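Local coordinates for protein Rab GDP dissociation inhibitor alpha (Naegleria fowleri, PDB 6C87) that probably binds prenylated Rab GTPases in their GDP-bound form, slows release of the nucleotide and shuttles them between membranes and cytosol, at residues C25-L30 against V426-I431; K87-N92 against V235-G240; N324-Q329 against T348-H353. One frame throughout, in Å; residues are numbered along the deposited sequence.

Interaction 1: residues C25-L30 against V426-I431; sequences CVISGL and VDIVDI
Ile-428 lays its terminal methyl CD1 over the branch point of Val-26, 3.7 Å from CB and also within 3.9 Å of the methyl CG2. The two side chains meet at about a right angle. The extended chain of Ile-428 (chi2 166°) carries the delta methyl out to the valine. Its other branch, the methyl CG2, does a second job: it lies 3.8 Å from Val-26 CG1 and 3.9 Å from Ile-27 CD1, and so fits between two consecutive residues of the facing helix. Leu-30, one turn on from Val-26, adds only a light touch, with its CD1 4.3 Å from Ile-428 CG2.

Ile-27 is shaped differently. Its CD1 is folded off the extended line (chi2 -65°), which brings the methyl against the backbone of the other helix, 3.5 Å from the carbonyl O of Ile-428. The same methyl leans on Ile-431 CG2 at 3.7 Å, and these two isoleucines pass each other at a slant. The side-chain contacts are all between aliphatic groups; the one polar atom touched is the Ile-428 carbonyl O. The short helical pieces approach to 10.1 Å between axes and cross at -41°, running in roughly the same direction.

All the touching residues are buried. Helix 22-33 connects strands 15-18 and 38-41 in a beta-alpha-beta unit of the parallel, Rossmann-like sheet, and Ser-28 is tied back to His-40 on the second of these strands. Helix 422-436 follows strand 409-411, an edge strand of that sheet within this chain. Helix 94-102 adds Ile-98, which touches Val-26, Leu-30 and Val-429, while Phe-248 of helix 243-254 packs on Val-26.

Interaction 2: residues K87-N92 against V235-G240; sequences KFLMAN and VYPMYG
The ring of Tyr-236 is sandwiched between unlike partners. Phe-88 points its edge toward one face in an offset edge-to-face pair, with centroids 5.5 Å apart and planes at 89°. Against the opposite face, near the rim, lies CD of the next residue, Pro-237. The edge of the tyrosine ring meets the carbonyl O of Lys-87, 3.4 Å from CE1. The tyrosine is swung toward the phenylalanine by its first torsion, which puts CG anti to the backbone N (chi1 -164°). The closest pair between the rings is Phe-88 CD1 and Tyr-236 CD1, 3.5 Å apart.

Next to the rings the backbones join. Leu-89 N donates to Val-235 O at 3.0 Å, and Val-235 N returns a bond to Leu-89 O at 2.9 Å; both are nearly straight. On the side of the sheet where Leu-89 and Val-235 project, Leu-89 CB packs on Val-235 CG2 at 3.9 Å, and Leu-89 CD1 approaches Pro-237 CD.

Val-114, Cys-346 and Thr-348 also touch Phe-88, and His-352 meets Tyr-236 edge-to-face. The pairing is an antiparallel hydrogen-bonded bridge: the short strand 89-90 is laid along strand 234-237, whose partner on the far side is strand 111-121. It belongs to the mixed sheet of the GDP dissociation inhibitor fold, and a type II turn, Pro-237 to Gly-240, ends the strand.

Interaction 3: residues N324-Q329 against T348-H353; sequences NAKSSQ and TSFTHH
At the open end of the antiparallel strands 328-332 and 343-349, where the second strand gives way to a 3-10 turn, Lys-326 and Ser-327 pack against residues 348-352. The nearest backbones are those of Ser-327 and Thr-348, with CA atoms 4.5 Å apart. Ser-349 OG donates to the carbonyl O of Lys-326; the bond is modelled very short, so its exact length is doubtful. With chi1 at 67° the serine oxygen sits between its backbone N and carbonyl carbon, which turns it back toward Thr-351 N, from which it accepts a weak bond, as in an ST turn. It also lies over the centre of one face of the Phe-350 ring.

Lys-326 makes the apolar part with its methylenes. CD sits 3.5 Å from Thr-351 CG2 and 3.6 Å from Phe-350 CE2, and CB is 3.7 Å from the same threonine methyl. The lysine chain crosses the threonine at about a right angle and bends at CG-CD (chi3 -135°) as it passes them.

Ser-327 reaches His-352 directly and Thr-351 through a water. Its OG lies at the edge of the His-352 ring and in its plane, 3.6 Å from CE1. The water links Ser-327 OG to Thr-351 OG1, 2.7 Å from the threonine oxygen, while the amide N of Glu-115 also bonds to Ser-327 OG.

Strand 111-121 runs alongside: the Glu-115 carboxylate accepts from Lys-326 N, Val-114 touches Ser-327, and the Thr-351 side chain rests on Glu-115. Tyr-360 of strand 360-367 meets the Phe-350 ring edge-to-face. The contact thus lies where strand 328-332, with strand 111-121 on one flank, begins its pairing with strand 343-349.

In the fold
Interactions 2 and 3 share the mixed sheet and touch, their centres about 12 Å apart: the backbones of Tyr-239 and His-352 probably hydrogen-bond, and Phe-88 packs on Ser-328. Interaction 1 stands apart from both, its centre about 18 Å from that of interaction 2 and about 28 Å from that of interaction 3, and across the chain's centre from the latter. It joins helices beside the parallel sheet. Chemistry follows place. Interaction 1 is buried, its touching side chains all aliphatic; interaction 2, also buried, combines strand hydrogen bonds with aromatic rings; interaction 3, only partly buried, relies on hydroxyls, a water and lysine methylenes. In sequence, interaction 1 closes a loop that contains the other two.

Interaction 1: residues C25-L30 against V426-I431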
loop_
_atom_site.group_PDB
_atom_site.type_symbol
_atom_site.label_atom_id
_atom_site.label_comp_id
_atom_site.label_asym_id
_atom_site.label_seq_id
_atom_site.Cartn_x
_atom_site.Cartn_y
_atom_site.Cartn_z
ATOM N N CYS A 25 8.121 11.889 -22.320
ATOM C CA CYS A 25 9.470 11.841 -21.766
ATOM C C CYS A 25 9.479 11.211 -20.376
ATOM O O CYS A 25 10.394 10.451 -20.040
ATOM C CB CYS A 25 10.069 13.247 -21.728
ATOM S SG CYS A 25 10.479 13.953 -23.358
ATOM N N VAL A 26 8.478 11.529 -19.548
ATOM C CA VAL A 26 8.417 10.994 -18.192
ATOM C C VAL A 26 8.059 9.511 -18.209
ATOM O O VAL A 26 8.620 8.714 -17.447
ATOM C CB VAL A 26 7.419 11.801 -17.346
ATOM C CG1 VAL A 26 7.249 11.157 -15.971
ATOM C CG2 VAL A 26 7.894 13.240 -17.207
ATOM N N ILE A 27 7.102 9.119 -19.052
ATOM C CA ILE A 27 6.774 7.704 -19.184
ATOM C C ILE A 27 7.989 6.923 -19.679
ATOM O O ILE A 27 8.319 5.852 -19.150
ATOM C CB ILE A 27 5.551 7.525 -20.108
ATOM C CG1 ILE A 27 4.281 8.002 -19.405
ATOM C CG2 ILE A 27 5.373 6.063 -20.507
ATOM C CD1 ILE A 27 3.920 7.170 -18.191
ATOM N N SER A 28 8.684 7.458 -20.688
ATOM C CA SER A 28 9.883 6.806 -21.207
ATOM C C SER A 28 10.959 6.665 -20.133
ATOM O O SER A 28 11.578 5.600 -19.999
ATOM C CB SER A 28 10.411 7.595 -22.403
ATOM O OG SER A 28 11.600 7.035 -22.923
ATOM N N GLY A 29 11.180 7.722 -19.343
ATOM C CA GLY A 29 12.172 7.655 -18.280
ATOM C C GLY A 29 11.813 6.666 -17.185
ATOM O O GLY A 29 12.675 5.932 -16.691
ATOM N N LEU A 30 10.539 6.641 -16.781
ATOM C CA LEU A 30 10.099 5.683 -15.769
ATOM C C LEU A 30 10.285 4.249 -16.244
ATOM O O LEU A 30 10.696 3.377 -15.466
ATOM C CB LEU A 30 8.636 5.938 -15.406
ATOM C CG LEU A 30 8.354 7.134 -14.501
ATOM C CD1 LEU A 30 6.870 7.387 -14.457
ATOM C CD2 LEU A 30 8.896 6.870 -13.104
ATOM N N VAL A 426 -1.329 13.608 -13.278
ATOM C CA VAL A 426 -2.390 12.608 -13.172
ATOM C C VAL A 426 -2.441 11.754 -14.437
ATOM O O VAL A 426 -2.651 10.534 -14.373
ATOM C CB VAL A 426 -3.743 13.293 -12.872
ATOM C CG1 VAL A 426 -4.898 12.338 -13.060
ATOM C CG2 VAL A 426 -3.757 13.836 -11.447
ATOM N N ASP A 427 -2.236 12.373 -15.606
ATOM C CA ASP A 427 -2.203 11.605 -16.850
ATOM C C ASP A 427 -1.014 10.646 -16.892
ATOM O O ASP A 427 -1.155 9.501 -17.337
ATOM C CB ASP A 427 -2.170 12.544 -18.056
ATOM C CG ASP A 427 -2.484 11.830 -19.360
ATOM O OD1 ASP A 427 -3.213 10.816 -19.315
ATOM O OD2 ASP A 427 -2.012 12.280 -20.429
ATOM N N ILE A 428 0.163 11.089 -16.430
ATOM C CA ILE A 428 1.340 10.215 -16.426
ATOM C C ILE A 428 1.104 9.005 -15.534
ATOM O O ILE A 428 1.362 7.860 -15.928
ATOM C CB ILE A 428 2.589 10.991 -15.974
ATOM C CG1 ILE A 428 3.050 11.969 -17.056
ATOM C CG2 ILE A 428 3.689 10.022 -15.590
ATOM C CD1 ILE A 428 4.046 12.995 -16.549
ATOM N N VAL A 429 0.615 9.246 -14.311
ATOM C CA VAL A 429 0.351 8.160 -13.371
ATOM C C VAL A 429 -0.659 7.189 -13.952
ATOM O O VAL A 429 -0.499 5.965 -13.852
ATOM C CB VAL A 429 -0.147 8.718 -12.028
ATOM C CG1 VAL A 429 -0.664 7.575 -11.156
ATOM C CG2 VAL A 429 0.965 9.483 -11.329
ATOM N N ASP A 430 -1.724 7.719 -14.551
ATOM C CA ASP A 430 -2.738 6.856 -15.131
ATOM C C ASP A 430 -2.153 6.022 -16.263
ATOM O O ASP A 430 -2.381 4.809 -16.335
ATOM C CB ASP A 430 -3.929 7.686 -15.598
ATOM C CG ASP A 430 -5.012 6.837 -16.202
ATOM O OD1 ASP A 430 -5.450 5.874 -15.525
ATOM O OD2 ASP A 430 -5.445 7.150 -17.329
ATOM N N ILE A 431 -1.385 6.659 -17.154
ATOM C CA ILE A 431 -0.749 5.936 -18.257
ATOM C C ILE A 431 0.153 4.827 -17.725
ATOM O O ILE A 431 0.126 3.690 -18.216
ATOM C CB ILE A 431 0.033 6.912 -19.155
ATOM C CG1 ILE A 431 -0.930 7.818 -19.930
ATOM C CG2 ILE A 431 0.957 6.154 -20.102
ATOM C CD1 ILE A 431 -0.273 9.094 -20.451
#

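Interaction 2: residues K87-N92 against V235-G240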
loop_
_atom_site.group_PDB
_atom_site.type_symbol
_atom_site.label_atom_id
_atom_site.label_comp_id
_atom_site.label_asym_id
_atom_site.label_seq_id
_atom_site.Cartn_x
_atom_site.Cartn_y
_atom_site.Cartn_z
ATOM N N LYS A 87 3.872 25.736 -17.942
ATOM C CA LYS A 87 3.190 25.346 -16.715
ATOM C C LYS A 87 4.179 25.399 -15.559
ATOM O O LYS A 87 5.360 25.073 -15.718
ATOM C CB LYS A 87 2.578 23.935 -16.812
ATOM C CG LYS A 87 1.456 23.772 -17.836
ATOM C CD LYS A 87 1.133 22.285 -18.052
ATOM C CE LYS A 87 -0.023 22.069 -19.035
ATOM N NZ LYS A 87 -1.373 22.205 -18.404
ATOM N N PHE A 88 3.695 25.821 -14.402
ATOM C CA PHE A 88 4.503 25.830 -13.197
ATOM C C PHE A 88 4.368 24.498 -12.466
ATOM O O PHE A 88 3.385 23.768 -12.625
ATOM C CB PHE A 88 4.073 26.972 -12.275
ATOM C CG PHE A 88 4.437 28.336 -12.782
ATOM C CD1 PHE A 88 5.624 28.545 -13.468
ATOM C CD2 PHE A 88 3.591 29.410 -12.575
ATOM C CE1 PHE A 88 5.960 29.803 -13.925
ATOM C CE2 PHE A 88 3.922 30.671 -13.032
ATOM C CZ PHE A 88 5.108 30.871 -13.700
ATOM N N LEU A 89 5.373 24.180 -11.657
ATOM C CA LEU A 89 5.317 22.993 -10.819
ATOM C C LEU A 89 4.999 23.413 -9.389
ATOM O O LEU A 89 5.678 24.276 -8.820
ATOM C CB LEU A 89 6.633 22.214 -10.855
ATOM C CG LEU A 89 7.101 21.587 -12.173
ATOM C CD1 LEU A 89 7.944 22.568 -13.011
ATOM C CD2 LEU A 89 7.847 20.288 -11.910
ATOM N N MET A 90 3.970 22.798 -8.811
ATOM C CA MET A 90 3.751 22.902 -7.374
ATOM C C MET A 90 4.927 22.237 -6.668
ATOM O O MET A 90 5.268 21.086 -6.963
ATOM C CB MET A 90 2.421 22.253 -6.994
ATOM C CG MET A 90 2.198 22.033 -5.508
ATOM S SD MET A 90 2.027 23.549 -4.538
ATOM C CE MET A 90 0.625 24.334 -5.335
ATOM N N ALA A 91 5.529 22.966 -5.722
ATOM C CA ALA A 91 6.873 22.659 -5.233
ATOM C C ALA A 91 7.053 21.227 -4.736
ATOM O O ALA A 91 8.127 20.641 -4.920
ATOM C CB ALA A 91 7.249 23.642 -4.129
ATOM N N ASN A 92 6.040 20.635 -4.108
ATOM C CA ASN A 92 6.210 19.242 -3.681
ATOM C C ASN A 92 5.063 18.367 -4.174
ATOM O O ASN A 92 4.660 17.418 -3.494
ATOM C CB ASN A 92 6.355 19.137 -2.162
ATOM C CG ASN A 92 7.798 19.283 -1.697
ATOM O OD1 ASN A 92 8.694 18.597 -2.188
ATOM N ND2 ASN A 92 8.027 20.188 -0.752
ATOM N N VAL A 235 7.610 26.461 -8.541
ATOM C CA VAL A 235 8.942 26.518 -9.130
ATOM C C VAL A 235 8.814 26.296 -10.638
ATOM O O VAL A 235 7.791 25.823 -11.140
ATOM C CB VAL A 235 9.908 25.485 -8.511
ATOM C CG1 VAL A 235 10.009 25.672 -7.006
ATOM C CG2 VAL A 235 9.502 24.067 -8.875
ATOM N N TYR A 236 9.898 26.606 -11.352
ATOM C CA TYR A 236 10.001 26.553 -12.817
ATOM C C TYR A 236 11.466 26.290 -13.121
ATOM O O TYR A 236 12.337 26.824 -12.418
ATOM C CB TYR A 236 9.554 27.861 -13.481
ATOM C CG TYR A 236 9.254 27.812 -14.974
ATOM C CD1 TYR A 236 8.170 27.094 -15.462
ATOM C CD2 TYR A 236 10.024 28.532 -15.886
ATOM C CE1 TYR A 236 7.873 27.070 -16.818
ATOM C CE2 TYR A 236 9.734 28.519 -17.249
ATOM C CZ TYR A 236 8.653 27.785 -17.706
ATOM O OH TYR A 236 8.342 27.747 -19.051
ATOM N N PRO A 237 11.779 25.490 -14.138
ATOM C CA PRO A 237 13.188 25.189 -14.404
ATOM C C PRO A 237 13.893 26.385 -15.023
ATOM O O PRO A 237 13.324 27.122 -15.831
ATOM C CB PRO A 237 13.132 24.004 -15.379
ATOM C CG PRO A 237 11.672 23.622 -15.488
ATOM C CD PRO A 237 10.883 24.821 -15.095
ATOM N N MET A 238 15.142 26.577 -14.613
ATOM C CA MET A 238 16.007 27.559 -15.250
ATOM C C MET A 238 16.162 27.208 -16.731
ATOM O O MET A 238 16.415 26.050 -17.087
ATOM C CB MET A 238 17.367 27.579 -14.537
ATOM C CG MET A 238 18.088 28.917 -14.570
ATOM S SD MET A 238 17.210 30.217 -13.667
ATOM C CE MET A 238 17.572 29.758 -11.989
ATOM N N TYR A 239 15.992 28.212 -17.592
ATOM C CA TYR A 239 15.961 28.100 -19.051
ATOM C C TYR A 239 14.676 27.459 -19.562
ATOM O O TYR A 239 14.531 27.276 -20.780
ATOM C CB TYR A 239 17.186 27.349 -19.612
ATOM C CG TYR A 239 18.497 27.974 -19.191
ATOM C CD1 TYR A 239 19.017 29.067 -19.881
ATOM C CD2 TYR A 239 19.196 27.508 -18.079
ATOM C CE1 TYR A 239 20.208 29.659 -19.493
ATOM C CE2 TYR A 239 20.390 28.092 -17.685
ATOM C CZ TYR A 239 20.885 29.168 -18.393
ATOM O OH TYR A 239 22.065 29.754 -18.002
ATOM N N GLY A 240 13.727 27.136 -18.688
ATOM C CA GLY A 240 12.414 26.716 -19.127
ATOM C C GLY A 240 12.290 25.222 -19.329
ATOM O O GLY A 240 13.245 24.450 -19.197
#

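Interaction 3: residues N324-Q329 against T348-H353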
loop_
_atom_site.group_PDB
_atom_site.type_symbol
_atom_site.label_atom_id
_atom_site.label_comp_id
_atom_site.label_asym_id
_atom_site.label_seq_id
_atom_site.Cartn_x
_atom_site.Cartn_y
_atom_site.Cartn_z
ATOM N N ASN A 324 5.972 44.546 -9.032
ATOM C CA ASN A 324 7.193 44.411 -9.826
ATOM C C ASN A 324 7.719 42.978 -9.837
ATOM O O ASN A 324 8.927 42.748 -9.951
ATOM C CB ASN A 324 8.275 45.378 -9.334
ATOM C CG ASN A 324 7.942 46.817 -9.667
ATOM O OD1 ASN A 324 7.200 47.084 -10.610
ATOM N ND2 ASN A 324 8.461 47.752 -8.874
ATOM N N ALA A 325 6.817 42.009 -9.713
ATOM C CA ALA A 325 7.206 40.608 -9.787
ATOM C C ALA A 325 7.792 40.283 -11.162
ATOM O O ALA A 325 7.259 40.700 -12.197
ATOM C CB ALA A 325 6.000 39.712 -9.494
ATOM N N LYS A 326 8.912 39.560 -11.166
ATOM C CA LYS A 326 9.564 39.151 -12.401
ATOM C C LYS A 326 9.131 37.763 -12.868
ATOM O O LYS A 326 9.563 37.316 -13.937
ATOM C CB LYS A 326 11.083 39.220 -12.221
ATOM C CG LYS A 326 11.561 40.629 -11.912
ATOM C CD LYS A 326 13.050 40.669 -11.621
ATOM C CE LYS A 326 13.322 41.513 -10.403
ATOM N NZ LYS A 326 12.651 40.957 -9.189
ATOM N N SER A 327 8.320 37.064 -12.081
ATOM C CA SER A 327 7.661 35.830 -12.487
ATOM C C SER A 327 6.426 35.683 -11.614
ATOM O O SER A 327 6.438 36.091 -10.448
ATOM C CB SER A 327 8.572 34.600 -12.342
ATOM O OG SER A 327 9.062 34.434 -11.014
ATOM N N SER A 328 5.357 35.121 -12.177
ATOM C CA SER A 328 4.110 35.138 -11.428
ATOM C C SER A 328 3.114 34.132 -11.984
ATOM O O SER A 328 3.038 33.907 -13.193
ATOM C CB SER A 328 3.489 36.537 -11.429
ATOM O OG SER A 328 2.452 36.618 -10.474
ATOM N N GLN A 329 2.340 33.551 -11.070
ATOM C CA GLN A 329 1.127 32.806 -11.381
ATOM C C GLN A 329 -0.072 33.728 -11.173
ATOM O O GLN A 329 -0.171 34.393 -10.135
ATOM C CB GLN A 329 1.011 31.575 -10.479
ATOM C CG GLN A 329 -0.251 30.750 -10.680
ATOM C CD GLN A 329 -0.172 29.842 -11.894
ATOM O OE1 GLN A 329 -0.190 30.306 -13.034
ATOM N NE2 GLN A 329 -0.111 28.533 -11.651
ATOM N N THR A 348 6.915 34.727 -16.912
ATOM C CA THR A 348 8.314 34.416 -16.682
ATOM C C THR A 348 9.142 35.482 -17.376
ATOM O O THR A 348 8.619 36.279 -18.156
ATOM C CB THR A 348 8.675 33.015 -17.193
ATOM O OG1 THR A 348 8.339 32.919 -18.580
ATOM C CG2 THR A 348 7.908 31.957 -16.419
ATOM N N SER A 349 10.438 35.514 -17.076
ATOM C CA SER A 349 11.264 36.603 -17.575
ATOM C C SER A 349 12.734 36.185 -17.584
ATOM O O SER A 349 13.059 34.992 -17.525
ATOM C CB SER A 349 11.058 37.857 -16.712
ATOM O OG SER A 349 11.561 37.628 -15.406
ATOM N N PHE A 350 13.613 37.186 -17.637
ATOM C CA PHE A 350 15.051 36.970 -17.549
ATOM C C PHE A 350 15.435 36.179 -16.307
ATOM O O PHE A 350 16.457 35.486 -16.311
ATOM C CB PHE A 350 15.777 38.326 -17.565
ATOM C CG PHE A 350 15.063 39.425 -16.777
ATOM C CD1 PHE A 350 14.014 40.155 -17.345
ATOM C CD2 PHE A 350 15.453 39.740 -15.472
ATOM C CE1 PHE A 350 13.358 41.152 -16.632
ATOM C CE2 PHE A 350 14.800 40.752 -14.753
ATOM C CZ PHE A 350 13.750 41.458 -15.340
ATOM N N THR A 351 14.630 36.257 -15.238
ATOM C CA THR A 351 14.990 35.582 -13.993
ATOM C C THR A 351 14.971 34.068 -14.126
ATOM O O THR A 351 15.606 33.382 -13.316
ATOM C CB THR A 351 14.077 36.005 -12.828
ATOM O OG1 THR A 351 12.699 35.781 -13.157
ATOM C CG2 THR A 351 14.309 37.457 -12.454
ATOM N N HIS A 352 14.263 33.531 -15.117
ATOM C CA HIS A 352 14.362 32.118 -15.442
ATOM C C HIS A 352 15.126 31.882 -16.739
ATOM O O HIS A 352 15.146 30.754 -17.241
ATOM C CB HIS A 352 12.966 31.497 -15.507
ATOM C CG HIS A 352 12.329 31.317 -14.161
ATOM N ND1 HIS A 352 11.505 32.266 -13.591
ATOM C CD2 HIS A 352 12.445 30.322 -13.248
ATOM C CE1 HIS A 352 11.107 31.842 -12.404
ATOM N NE2 HIS A 352 11.667 30.669 -12.169
ATOM N N HIS A 353 15.788 32.922 -17.263
ATOM C CA HIS A 353 16.554 32.861 -18.510
ATOM C C HIS A 353 15.709 32.341 -19.669
ATOM O O HIS A 353 16.148 31.502 -20.459
ATOM C CB HIS A 353 17.821 32.026 -18.358
ATOM C CG HIS A 353 18.891 32.711 -17.580
ATOM N ND1 HIS A 353 19.159 32.413 -16.264
ATOM C CD2 HIS A 353 19.719 33.727 -17.914
ATOM C CE1 HIS A 353 20.135 33.191 -15.831
ATOM N NE2 HIS A 353 20.486 34.003 -16.811
HETATM O O HOH W 1 11.458 35.189 -10.842
#